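Local coordinates for protein pectinesterase (Aspergillus niger, PDB 5C1E) that hydrolyses the methyl esters of pectin's galacturonate units, releasing methanol and leaving a de-esterified, acidic polymer, at residues C10-S15 / C37-S42; G182-S187 / V229-S234; E216-R221 / I239-G244. One frame throughout, in Å; residues are numbered along the deposited sequence.

In the fold
The three contacts lie toward opposite ends of a right-handed parallel beta-helix. Contact 1 lies at one end, where the edge strand 11-13 pairs side by side with 36-40; backbone hydrogen bonds and a disulfide do most of the joining there, and the site is partly buried. Contacts 2 and 3 touch each other, their centres about 34 and 40 Å from that of contact 1. Contact 2 is wholly inside, two sheets facing one another through side chains with no direct hydrogen bond. Contact 3 brings a loop against the edge strand 217-220 and mixes backbone bonds, aliphatic contacts and a weak lysine-tyrosine bond. Its Leu-219 O accepts hydrogen bonds from two hydroxyls of contact 2, Tyr-231 OH and Thr-185 OG1.

Contact 1 of 3, residues C10-S15 / C37-S42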
ATOM      1  N   CYS A  10       6.719 -20.231  13.739  1.00 22.74           N
ATOM      2  CA  CYS A  10       5.724 -19.945  12.705  1.00 23.92           C
ATOM      3  C   CYS A  10       5.100 -21.211  12.146  1.00 22.19           C
ATOM      4  O   CYS A  10       5.755 -22.235  12.060  1.00 22.84           O
ATOM      5  CB  CYS A  10       6.300 -19.108  11.551  1.00 24.40           C
ATOM      6  SG  CYS A  10       6.963 -17.507  12.054  1.00 29.69           S
ATOM      7  N   LEU A  11       3.833 -21.109  11.763  1.00 21.47           N
ATOM      8  CA  LEU A  11       3.148 -22.145  10.991  1.00 21.61           C
ATOM      9  C   LEU A  11       3.721 -22.114   9.566  1.00 21.04           C
ATOM     10  O   LEU A  11       4.138 -21.055   9.095  1.00 20.06           O
ATOM     11  CB  LEU A  11       1.646 -21.875  10.933  1.00 22.62           C
ATOM     12  CG  LEU A  11       0.769 -22.084  12.176  1.00 24.00           C
ATOM     13  CD1 LEU A  11       1.215 -21.238  13.344  1.00 25.47           C
ATOM     14  CD2 LEU A  11      -0.682 -21.783  11.841  1.00 24.06           C
ATOM     15  N   THR A  12       3.732 -23.255   8.882  1.00 19.34           N
ATOM     16  CA  THR A  12       4.322 -23.308   7.538  1.00 18.66           C
ATOM     17  C   THR A  12       3.286 -23.620   6.475  1.00 18.09           C
ATOM     18  O   THR A  12       2.511 -24.552   6.629  1.00 18.26           O
ATOM     19  CB  THR A  12       5.403 -24.366   7.414  1.00 18.90           C
ATOM     20  OG1 THR A  12       4.866 -25.640   7.797  1.00 19.52           O
ATOM     21  CG2 THR A  12       6.608 -24.017   8.294  1.00 19.10           C
ATOM     22  N   VAL A  13       3.331 -22.860   5.385  1.00 17.50           N
ATOM     23  CA  VAL A  13       2.482 -23.071   4.227  1.00 16.85           C
ATOM     24  C   VAL A  13       3.378 -23.362   3.039  1.00 17.38           C
ATOM     25  O   VAL A  13       4.385 -22.688   2.857  1.00 17.41           O
ATOM     26  CB  VAL A  13       1.662 -21.817   3.884  1.00 16.93           C
ATOM     27  CG1 VAL A  13       0.892 -22.023   2.588  1.00 16.63           C
ATOM     28  CG2 VAL A  13       0.699 -21.467   5.025  1.00 17.23           C
ATOM     29  N   GLY A  14       3.008 -24.354   2.236  1.00 17.12           N
ATOM     30  CA  GLY A  14       3.691 -24.618   0.977  1.00 17.64           C
ATOM     31  C   GLY A  14       3.527 -26.050   0.562  1.00 17.53           C
ATOM     32  O   GLY A  14       2.945 -26.855   1.290  1.00 18.41           O
ATOM     33  N   SER A  15       4.066 -26.380  -0.596  1.00 17.24           N
ATOM     34  CA  SER A  15       3.990 -27.738  -1.111  1.00 18.27           C
ATOM     35  C   SER A  15       4.515 -28.762  -0.101  1.00 18.78           C
ATOM     36  O   SER A  15       3.989 -29.860   0.014  1.00 18.75           O
ATOM     37  CB  SER A  15       4.765 -27.840  -2.437  1.00 19.02           C
ATOM     38  OG  SER A  15       4.637 -29.154  -2.983  1.00 19.40           O
ATOM     39  N   CYS A  37       2.621 -16.327  13.940  1.00 20.76           N
ATOM     40  CA  CYS A  37       3.206 -16.055  12.651  1.00 20.48           C
ATOM     41  C   CYS A  37       3.076 -17.240  11.724  1.00 20.37           C
ATOM     42  O   CYS A  37       2.935 -18.396  12.152  1.00 20.33           O
ATOM     43  CB  CYS A  37       4.659 -15.596  12.778  1.00 22.21           C
ATOM     44  SG  CYS A  37       5.766 -16.737  13.607  1.00 24.00           S
ATOM     45  N   ILE A  38       3.078 -16.908  10.439  1.00 18.21           N
ATOM     46  CA  ILE A  38       2.928 -17.869   9.369  1.00 17.63           C
ATOM     47  C   ILE A  38       4.045 -17.568   8.364  1.00 16.69           C
ATOM     48  O   ILE A  38       4.290 -16.395   8.016  1.00 16.88           O
ATOM     49  CB  ILE A  38       1.545 -17.766   8.680  1.00 17.15           C
ATOM     50  CG1 ILE A  38       0.418 -18.084   9.667  1.00 18.29           C
ATOM     51  CG2 ILE A  38       1.459 -18.722   7.496  1.00 17.31           C
ATOM     52  CD1 ILE A  38      -0.986 -17.803   9.152  1.00 18.22           C
ATOM     53  N   TYR A  39       4.731 -18.631   7.953  1.00 16.35           N
ATOM     54  CA  TYR A  39       5.725 -18.589   6.886  1.00 16.18           C
ATOM     55  C   TYR A  39       5.141 -19.245   5.651  1.00 15.77           C
ATOM     56  O   TYR A  39       4.692 -20.397   5.708  1.00 15.54           O
ATOM     57  CB  TYR A  39       6.997 -19.325   7.307  1.00 16.57           C
ATOM     58  CG  TYR A  39       7.987 -19.603   6.183  1.00 16.38           C
ATOM     59  CD1 TYR A  39       8.818 -18.601   5.680  1.00 16.59           C
ATOM     60  CD2 TYR A  39       8.127 -20.880   5.652  1.00 17.01           C
ATOM     61  CE1 TYR A  39       9.724 -18.861   4.651  1.00 16.11           C
ATOM     62  CE2 TYR A  39       9.043 -21.144   4.635  1.00 16.75           C
ATOM     63  CZ  TYR A  39       9.845 -20.134   4.145  1.00 16.62           C
ATOM     64  OH  TYR A  39      10.751 -20.401   3.115  1.00 17.11           O
ATOM     65  N   VAL A  40       5.176 -18.517   4.537  1.00 15.09           N
ATOM     66  CA  VAL A  40       4.670 -19.010   3.266  1.00 14.42           C
ATOM     67  C   VAL A  40       5.834 -19.264   2.324  1.00 14.76           C
ATOM     68  O   VAL A  40       6.638 -18.357   2.032  1.00 14.02           O
ATOM     69  CB  VAL A  40       3.668 -18.026   2.629  1.00 14.32           C
ATOM     70  CG1 VAL A  40       2.968 -18.645   1.415  1.00 14.33           C
ATOM     71  CG2 VAL A  40       2.629 -17.601   3.653  1.00 14.71           C
ATOM     72  N   ALA A  41       5.943 -20.514   1.880  1.00 15.27           N
ATOM     73  CA  ALA A  41       6.939 -20.889   0.916  1.00 15.07           C
ATOM     74  C   ALA A  41       6.488 -20.491  -0.476  1.00 14.78           C
ATOM     75  O   ALA A  41       5.317 -20.177  -0.724  1.00 16.16           O
ATOM     76  CB  ALA A  41       7.215 -22.376   0.977  1.00 15.72           C
ATOM     77  N   SER A  42       7.451 -20.529  -1.384  1.00 14.99           N
ATOM     78  CA  SER A  42       7.274 -20.137  -2.767  1.00 14.72           C
ATOM     79  C   SER A  42       6.008 -20.741  -3.368  1.00 14.31           C
ATOM     80  O   SER A  42       5.650 -21.896  -3.111  1.00 13.59           O
ATOM     81  CB  SER A  42       8.503 -20.550  -3.601  1.00 15.06           C
ATOM     82  OG  SER A  42       8.809 -21.929  -3.439  1.00 15.81           O
TER
HETATM   83  O   HOH W   1       5.917 -24.428  -1.792  1.00 17.40           O
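Cys-10 and Cys-37 are covalently joined, SG to SG at 2.1 Å, at the head of a short parallel pairing between strands 11-13 and 37-40. The disulfide torsion is -98°, near the relaxed value for such a bond. Beyond it the backbone takes over. Leu-11 is gripped at both its polar main-chain atoms: its N donates to Cys-37 O at 2.9 Å, and its O accepts from Tyr-39 N at 2.7 Å, a nearly straight bond with 175° at the hydrogen. Val-13 repeats the arrangement two residues on, N to Tyr-39 O at 2.8 Å and O from Ala-41 N, also at 2.8 Å. Tyr-39 is therefore held through both its N and its O, by two different residues of the neighbouring strand. Past the last direct bond the chains diverge, and a water takes the N-H of Ser-15 while donating to Ser-42 O.

On one face of this pair, Val-13 CG2 meets Ile-38 CG2 at 3.8 Å, and the CG1 methyls of Val-13 and Val-40 run side by side at 4.1 Å. Both valines set CG1 anti to the backbone N, which aims these two methyls the same way. Thr-12 and Tyr-39 occupy the other face; the threonine hydroxyl OG1 is bonded to Thr-18 N.

Thr-12 forms a backbone bond with Tyr-19, Ile-38 with Thr-58 and Tyr-60, and Val-40 with Tyr-60 and Glu-62, so strand 57-61 continues the sheet. This is a beta-alpha-beta unit at the end of the beta-helix: helix 22-29 lies over the face of Leu-11, Val-13 and Ile-38 through Ala-25, Leu-26 and Leu-29, and 11-13 is the outermost strand of its parallel sheet.

Contact 2 of 3, residues G182-S187 / V229-S234; sequences GAITAS and VIYQNS
Tyr-231 reaches across the interior of the beta-helix to Ile-184 and Thr-185, its hydroxyl doing the touching. The OH lies 3.4 Å from Ile-184 CB, with the CG2 and CD1 methyls of the same isoleucine close by at 3.5 and 3.7 Å, so the tyrosine's polar end is bedded in aliphatic carbon on that side. Thr-185 comes to meet the tyrosine from the opposite direction and brings CG2 to 3.6 Å from OH. Its chi1 of 65° puts OG1 between the backbone N and the carbonyl carbon and CG2 anti to the carbonyl carbon, so the methyl goes to the tyrosine and the hydroxyl to the Val-229 side chain. There OG1 is 3.7 Å from Val-229 CG2, and the two side chains overlap while pointing in opposite directions.

No hydrogen bond passes directly between the two segments. The two buried hydroxyls, Tyr-231 OH and Thr-185 OG1, instead share one acceptor, Leu-219 O, which ties both to the adjoining strand and fixes where the ring ends.

Packing slackens toward Ser-187, whose CB comes only to 4.3 Å from Val-229 CG2 while its OG bonds to Arg-189 N. The backbones never approach: strands 185-187 and 229-232 stay 9.6 Å apart at their axes and run at 145° to one another. The looser end is still interior, since Ser-187 and Val-229 are both buried.

Two sheets facing each other across a side-chain-filled core, with the chain turning a corner at Ile-184, are characteristic of the right-handed parallel beta-helix of pectinesterases. Thr-185 lies about 8 Å, side chain to side chain, from Asp-161, the predicted active-site residue.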
ATOM      1  N   GLY A 182      -3.684   8.376 -14.883  1.00 15.44           N
ATOM      2  CA  GLY A 182      -4.573   8.575 -13.746  1.00 15.25           C
ATOM      3  C   GLY A 182      -3.886   9.267 -12.584  1.00 15.53           C
ATOM      4  O   GLY A 182      -2.766   9.785 -12.717  1.00 16.06           O
ATOM      5  N   ALA A 183      -4.585   9.324 -11.454  1.00 15.37           N
ATOM      6  CA  ALA A 183      -4.043   9.934 -10.242  1.00 15.47           C
ATOM      7  C   ALA A 183      -3.575   8.842  -9.307  1.00 14.81           C
ATOM      8  O   ALA A 183      -4.255   7.842  -9.136  1.00 15.51           O
ATOM      9  CB  ALA A 183      -5.087  10.803  -9.573  1.00 16.38           C
ATOM     10  N   ILE A 184      -2.407   9.033  -8.692  1.00 13.94           N
ATOM     11  CA  ILE A 184      -1.844   8.009  -7.839  1.00 13.72           C
ATOM     12  C   ILE A 184      -2.645   7.897  -6.540  1.00 13.76           C
ATOM     13  O   ILE A 184      -3.076   6.820  -6.176  1.00 13.84           O
ATOM     14  CB  ILE A 184      -0.371   8.294  -7.507  1.00 13.42           C
ATOM     15  CG1 ILE A 184       0.483   8.233  -8.767  1.00 13.57           C
ATOM     16  CG2 ILE A 184       0.140   7.286  -6.500  1.00 13.63           C
ATOM     17  CD1 ILE A 184       1.864   8.822  -8.620  1.00 13.75           C
ATOM     18  N   THR A 185      -2.826   9.013  -5.844  1.00 14.30           N
ATOM     19  CA  THR A 185      -3.546   8.996  -4.555  1.00 14.41           C
ATOM     20  C   THR A 185      -4.976   9.511  -4.677  1.00 13.97           C
ATOM     21  O   THR A 185      -5.263  10.422  -5.445  1.00 13.96           O
ATOM     22  CB  THR A 185      -2.825   9.801  -3.446  1.00 14.16           C
ATOM     23  OG1 THR A 185      -2.778  11.214  -3.748  1.00 15.13           O
ATOM     24  CG2 THR A 185      -1.437   9.258  -3.213  1.00 14.56           C
ATOM     25  N   ALA A 186      -5.863   8.942  -3.869  1.00 13.57           N
ATOM     26  CA  ALA A 186      -7.212   9.440  -3.739  1.00 13.40           C
ATOM     27  C   ALA A 186      -7.664   9.352  -2.278  1.00 13.42           C
ATOM     28  O   ALA A 186      -8.374   8.427  -1.872  1.00 12.79           O
ATOM     29  CB  ALA A 186      -8.147   8.667  -4.668  1.00 13.66           C
ATOM     30  N   SER A 187      -7.225  10.326  -1.486  1.00 13.42           N
ATOM     31  CA  SER A 187      -7.536  10.341  -0.062  1.00 14.27           C
ATOM     32  C   SER A 187      -8.988  10.739   0.164  1.00 14.12           C
ATOM     33  O   SER A 187      -9.484  11.667  -0.474  1.00 13.93           O
ATOM     34  CB  SER A 187      -6.629  11.297   0.702  1.00 14.72           C
ATOM     35  OG  SER A 187      -7.136  11.556   2.003  1.00 15.35           O
ATOM     36  N   VAL A 229      -2.199  14.976   1.419  1.00 14.21           N
ATOM     37  CA  VAL A 229      -1.105  14.160   0.898  1.00 14.51           C
ATOM     38  C   VAL A 229       0.144  15.016   0.731  1.00 14.45           C
ATOM     39  O   VAL A 229       0.054  16.133   0.210  1.00 14.20           O
ATOM     40  CB  VAL A 229      -1.470  13.589  -0.472  1.00 14.58           C
ATOM     41  CG1 VAL A 229      -0.352  12.706  -1.006  1.00 14.65           C
ATOM     42  CG2 VAL A 229      -2.793  12.804  -0.409  1.00 14.92           C
ATOM     43  N   ILE A 230       1.284  14.482   1.175  1.00 14.51           N
ATOM     44  CA  ILE A 230       2.598  15.100   0.938  1.00 14.62           C
ATOM     45  C   ILE A 230       3.542  14.119   0.252  1.00 15.15           C
ATOM     46  O   ILE A 230       3.664  12.960   0.679  1.00 15.60           O
ATOM     47  CB  ILE A 230       3.239  15.686   2.231  1.00 14.91           C
ATOM     48  CG1 ILE A 230       4.592  16.334   1.896  1.00 14.77           C
ATOM     49  CG2 ILE A 230       3.400  14.646   3.322  1.00 14.58           C
ATOM     50  CD1 ILE A 230       5.083  17.269   2.975  1.00 15.18           C
ATOM     51  N   TYR A 231       4.191  14.574  -0.824  1.00 15.74           N
ATOM     52  CA  TYR A 231       5.294  13.848  -1.433  1.00 15.91           C
ATOM     53  C   TYR A 231       6.566  14.602  -1.063  1.00 16.83           C
ATOM     54  O   TYR A 231       6.710  15.784  -1.391  1.00 17.67           O
ATOM     55  CB  TYR A 231       5.175  13.807  -2.956  1.00 15.85           C
ATOM     56  CG  TYR A 231       4.133  12.859  -3.543  1.00 15.89           C
ATOM     57  CD1 TYR A 231       2.779  13.183  -3.511  1.00 16.24           C
ATOM     58  CD2 TYR A 231       4.507  11.714  -4.231  1.00 15.77           C
ATOM     59  CE1 TYR A 231       1.822  12.344  -4.082  1.00 15.86           C
ATOM     60  CE2 TYR A 231       3.562  10.870  -4.811  1.00 15.74           C
ATOM     61  CZ  TYR A 231       2.216  11.182  -4.722  1.00 15.89           C
ATOM     62  OH  TYR A 231       1.253  10.365  -5.304  1.00 15.63           O
ATOM     63  N   GLN A 232       7.464  13.931  -0.351  1.00 17.82           N
ATOM     64  CA  GLN A 232       8.664  14.576   0.178  1.00 17.99           C
ATOM     65  C   GLN A 232       9.909  13.725  -0.038  1.00 17.77           C
ATOM     66  O   GLN A 232       9.859  12.482   0.025  1.00 16.99           O
ATOM     67  CB  GLN A 232       8.487  14.890   1.674  1.00 18.21           C
ATOM     68  CG  GLN A 232       8.101  13.706   2.525  1.00 18.18           C
ATOM     69  CD  GLN A 232       7.849  14.076   3.981  1.00 18.32           C
ATOM     70  OE1 GLN A 232       7.300  15.124   4.274  1.00 18.83           O
ATOM     71  NE2 GLN A 232       8.194  13.189   4.884  1.00 18.95           N
ATOM     72  N   ASN A 233      11.038  14.392  -0.276  1.00 18.59           N
ATOM     73  CA  ASN A 233      12.313  13.698  -0.415  1.00 19.03           C
ATOM     74  C   ASN A 233      12.273  12.551  -1.433  1.00 18.85           C
ATOM     75  O   ASN A 233      12.978  11.550  -1.266  1.00 18.20           O
ATOM     76  CB  ASN A 233      12.761  13.148   0.943  1.00 20.02           C
ATOM     77  CG  ASN A 233      12.811  14.205   2.023  1.00 21.44           C
ATOM     78  OD1 ASN A 233      13.375  15.273   1.824  1.00 21.52           O
ATOM     79  ND2 ASN A 233      12.237  13.898   3.192  1.00 22.98           N
ATOM     80  N   SER A 234      11.456  12.701  -2.479  1.00 17.51           N
ATOM     81  CA  SER A 234      11.193  11.625  -3.413  1.00 18.13           C
ATOM     82  C   SER A 234      11.608  11.965  -4.827  1.00 17.88           C
ATOM     83  O   SER A 234      11.785  13.143  -5.180  1.00 18.90           O
ATOM     84  CB  SER A 234       9.699  11.278  -3.424  1.00 18.11           C
ATOM     85  OG  SER A 234       9.288  10.746  -2.193  1.00 17.60           O
TER

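Contact 3 of 3, residues E216-R221 / I239-G244. With ACT (acetate ion), chain M.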
ATOM      1  N   GLU A 216       1.180  12.238 -17.993  1.00 20.45           N
ATOM      2  CA  GLU A 216      -0.185  11.710 -17.921  1.00 20.83           C
ATOM      3  C   GLU A 216      -0.594  11.236 -16.529  1.00 18.80           C
ATOM      4  O   GLU A 216      -1.677  10.665 -16.359  1.00 18.08           O
ATOM      5  CB  GLU A 216      -0.354  10.555 -18.905  1.00 22.42           C
ATOM      6  CG  GLU A 216      -0.066  10.948 -20.337  1.00 24.80           C
ATOM      7  CD  GLU A 216      -0.450   9.885 -21.344  1.00 26.87           C
ATOM      8  OE1 GLU A 216      -0.733   8.735 -20.965  1.00 27.94           O
ATOM      9  OE2 GLU A 216      -0.469  10.235 -22.538  1.00 32.03           O
ATOM     10  N   VAL A 217       0.273  11.429 -15.542  1.00 17.30           N
ATOM     11  CA  VAL A 217       0.007  10.921 -14.198  1.00 17.20           C
ATOM     12  C   VAL A 217      -0.074  12.105 -13.239  1.00 16.51           C
ATOM     13  O   VAL A 217       0.702  13.064 -13.337  1.00 17.38           O
ATOM     14  CB  VAL A 217       1.063   9.869 -13.760  1.00 17.01           C
ATOM     15  CG1 VAL A 217       0.840   9.401 -12.332  1.00 17.05           C
ATOM     16  CG2 VAL A 217       1.019   8.660 -14.683  1.00 17.67           C
ATOM     17  N   TYR A 218      -1.018  12.033 -12.315  1.00 16.28           N
ATOM     18  CA  TYR A 218      -1.151  13.037 -11.270  1.00 16.42           C
ATOM     19  C   TYR A 218      -0.785  12.458  -9.919  1.00 15.59           C
ATOM     20  O   TYR A 218      -0.972  11.269  -9.655  1.00 14.93           O
ATOM     21  CB  TYR A 218      -2.587  13.572 -11.236  1.00 16.60           C
ATOM     22  CG  TYR A 218      -2.974  14.315 -12.503  1.00 17.77           C
ATOM     23  CD1 TYR A 218      -2.705  15.664 -12.650  1.00 18.14           C
ATOM     24  CD2 TYR A 218      -3.608  13.654 -13.542  1.00 18.56           C
ATOM     25  CE1 TYR A 218      -3.058  16.350 -13.812  1.00 19.02           C
ATOM     26  CE2 TYR A 218      -3.966  14.319 -14.706  1.00 19.99           C
ATOM     27  CZ  TYR A 218      -3.693  15.667 -14.834  1.00 19.67           C
ATOM     28  OH  TYR A 218      -4.053  16.314 -15.992  1.00 21.86           O
ATOM     29  N   LEU A 219      -0.239  13.307  -9.069  1.00 15.49           N
ATOM     30  CA  LEU A 219       0.158  12.916  -7.734  1.00 15.39           C
ATOM     31  C   LEU A 219      -1.078  12.502  -6.925  1.00 15.12           C
ATOM     32  O   LEU A 219      -1.018  11.626  -6.045  1.00 13.75           O
ATOM     33  CB  LEU A 219       0.880  14.084  -7.062  1.00 16.07           C
ATOM     34  CG  LEU A 219       2.212  14.507  -7.694  1.00 16.70           C
ATOM     35  CD1 LEU A 219       2.651  15.835  -7.099  1.00 16.66           C
ATOM     36  CD2 LEU A 219       3.287  13.437  -7.514  1.00 17.24           C
ATOM     37  N   GLY A 220      -2.206  13.119  -7.245  1.00 14.58           N
ATOM     38  CA  GLY A 220      -3.435  12.765  -6.583  1.00 14.75           C
ATOM     39  C   GLY A 220      -4.634  13.571  -7.021  1.00 14.81           C
ATOM     40  O   GLY A 220      -4.520  14.557  -7.782  1.00 14.46           O
ATOM     41  N   ARG A 221      -5.782  13.110  -6.546  1.00 14.35           N
ATOM     42  CA  ARG A 221      -7.016  13.869  -6.616  1.00 14.29           C
ATOM     43  C   ARG A 221      -7.840  13.583  -5.357  1.00 14.41           C
ATOM     44  O   ARG A 221      -7.638  12.549  -4.701  1.00 14.23           O
ATOM     45  CB  ARG A 221      -7.768  13.559  -7.906  1.00 14.62           C
ATOM     46  CG  ARG A 221      -8.189  12.102  -8.044  1.00 15.28           C
ATOM     47  CD  ARG A 221      -8.868  11.873  -9.381  1.00 15.53           C
ATOM     48  NE  ARG A 221      -9.507  10.566  -9.428  1.00 16.02           N
ATOM     49  CZ  ARG A 221     -10.573  10.275 -10.175  1.00 16.97           C
ATOM     50  NH1 ARG A 221     -11.123  11.205 -10.937  1.00 17.95           N
ATOM     51  NH2 ARG A 221     -11.097   9.062 -10.146  1.00 17.06           N
ATOM     52  N   ILE A 239       6.571  11.198 -15.793  1.00 20.48           N
ATOM     53  CA  ILE A 239       5.136  10.886 -15.844  1.00 19.88           C
ATOM     54  C   ILE A 239       4.243  11.940 -15.189  1.00 18.81           C
ATOM     55  O   ILE A 239       3.071  12.051 -15.544  1.00 17.61           O
ATOM     56  CB  ILE A 239       4.789   9.494 -15.257  1.00 20.01           C
ATOM     57  CG1 ILE A 239       5.116   9.393 -13.752  1.00 19.80           C
ATOM     58  CG2 ILE A 239       5.504   8.409 -16.059  1.00 20.00           C
ATOM     59  CD1 ILE A 239       4.584   8.130 -13.106  1.00 20.18           C
ATOM     60  N   ILE A 240       4.781  12.706 -14.244  1.00 18.33           N
ATOM     61  CA  ILE A 240       3.949  13.662 -13.495  1.00 18.19           C
ATOM     62  C   ILE A 240       3.570  14.880 -14.335  1.00 19.12           C
ATOM     63  O   ILE A 240       4.431  15.637 -14.805  1.00 19.65           O
ATOM     64  CB  ILE A 240       4.610  14.088 -12.165  1.00 18.18           C
ATOM     65  CG1 ILE A 240       4.885  12.857 -11.286  1.00 18.42           C
ATOM     66  CG2 ILE A 240       3.737  15.103 -11.430  1.00 18.19           C
ATOM     67  CD1 ILE A 240       3.666  12.004 -10.996  1.00 18.29           C
ATOM     68  N   ASN A 241       2.271  15.063 -14.520  1.00 19.15           N
ATOM     69  CA  ASN A 241       1.753  16.219 -15.220  1.00 19.90           C
ATOM     70  C   ASN A 241       2.209  17.507 -14.520  1.00 19.82           C
ATOM     71  O   ASN A 241       2.257  17.564 -13.305  1.00 19.70           O
ATOM     72  CB  ASN A 241       0.230  16.129 -15.272  1.00 20.35           C
ATOM     73  CG  ASN A 241      -0.386  17.242 -16.079  1.00 20.94           C
ATOM     74  OD1 ASN A 241      -0.520  18.361 -15.598  1.00 20.36           O
ATOM     75  ND2 ASN A 241      -0.728  16.950 -17.331  1.00 22.89           N
ATOM     76  N   PRO A 242       2.556  18.551 -15.284  1.00 20.78           N
ATOM     77  CA  PRO A 242       2.998  19.801 -14.650  1.00 20.63           C
ATOM     78  C   PRO A 242       2.055  20.392 -13.591  1.00 19.73           C
ATOM     79  O   PRO A 242       2.528  20.991 -12.639  1.00 18.38           O
ATOM     80  CB  PRO A 242       3.138  20.756 -15.828  1.00 21.16           C
ATOM     81  CG  PRO A 242       3.504  19.881 -16.974  1.00 21.95           C
ATOM     82  CD  PRO A 242       2.892  18.525 -16.720  1.00 21.50           C
ATOM     83  N   LYS A 243       0.746  20.224 -13.758  1.00 20.01           N
ATOM     84  CA  LYS A 243      -0.216  20.683 -12.741  1.00 20.18           C
ATOM     85  C   LYS A 243      -0.110  19.910 -11.410  1.00 18.69           C
ATOM     86  O   LYS A 243      -0.564  20.394 -10.367  1.00 17.61           O
ATOM     87  CB  LYS A 243      -1.638  20.655 -13.292  1.00 23.60           C
ATOM     88  CG  LYS A 243      -1.826  21.520 -14.534  1.00 26.85           C
ATOM     89  CD  LYS A 243      -3.272  21.611 -14.997  1.00 30.44           C
ATOM     90  CE  LYS A 243      -3.907  20.258 -15.327  1.00 34.62           C
ATOM     91  NZ  LYS A 243      -3.298  19.566 -16.497  1.00 38.63           N
ATOM     92  N   GLY A 244       0.453  18.702 -11.465  1.00 17.07           N
ATOM     93  CA  GLY A 244       0.727  17.891 -10.284  1.00 15.91           C
ATOM     94  C   GLY A 244      -0.495  17.159  -9.753  1.00 15.73           C
ATOM     95  O   GLY A 244      -0.468  15.938  -9.557  1.00 15.61           O
TER
HETATM   96  C   ACT M 412     -14.818  11.523 -10.692  0.50 51.90           C
HETATM   97  O   ACT M 412     -14.070  11.037 -11.574  0.50 50.38           O
HETATM   98  OXT ACT M 412     -14.975  12.760 -10.545  0.50 50.41           O
HETATM   99  CH3 ACT M 412     -15.552  10.588  -9.774  0.50 51.25           C
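Val-217 opens the contact with a single beta bridge to the loop: its N donates to Ile-239 O at 2.9 Å and its O accepts from Asn-241 N at 2.8 Å, the latter donor in the carbonyl plane. Its CG2 methyl lies alongside Ile-239 CB at 3.9 Å. At the next residue, Asn-241 CB sits over one face of the Tyr-218 ring, a CH-pi contact 4.1 Å from the centroid, with ring and amide planes 28° apart. Lys-243, bent at chi3 and chi4, curls its NZ back to the ring's edge and gives Tyr-218 OH a weak bond.

Asn-241 OD1 accepts from Lys-243 N (2.9 Å), an Asx turn, and separately from Lys-243 NZ, which lies above the carbonyl plane. The loop, with its type I turn 241-244, pairs with the outermost strand of one of the beta-helix sheets.

At the corner, Leu-219 N bonds to Gly-244 O at 2.7 Å, and Leu-219 CD2 meets Ile-240 CD1 at 3.8 Å, the side chains crossing at about a right angle. Gly-220 forms a backbone hydrogen bond with Thr-246. Arg-221 extends away from the loop, NE in a salt bridge with Asp-161, the predicted active-site residue, while NH1 donates to the O of an acetate, probably from the crystallisation liquor, at 3.0 Å.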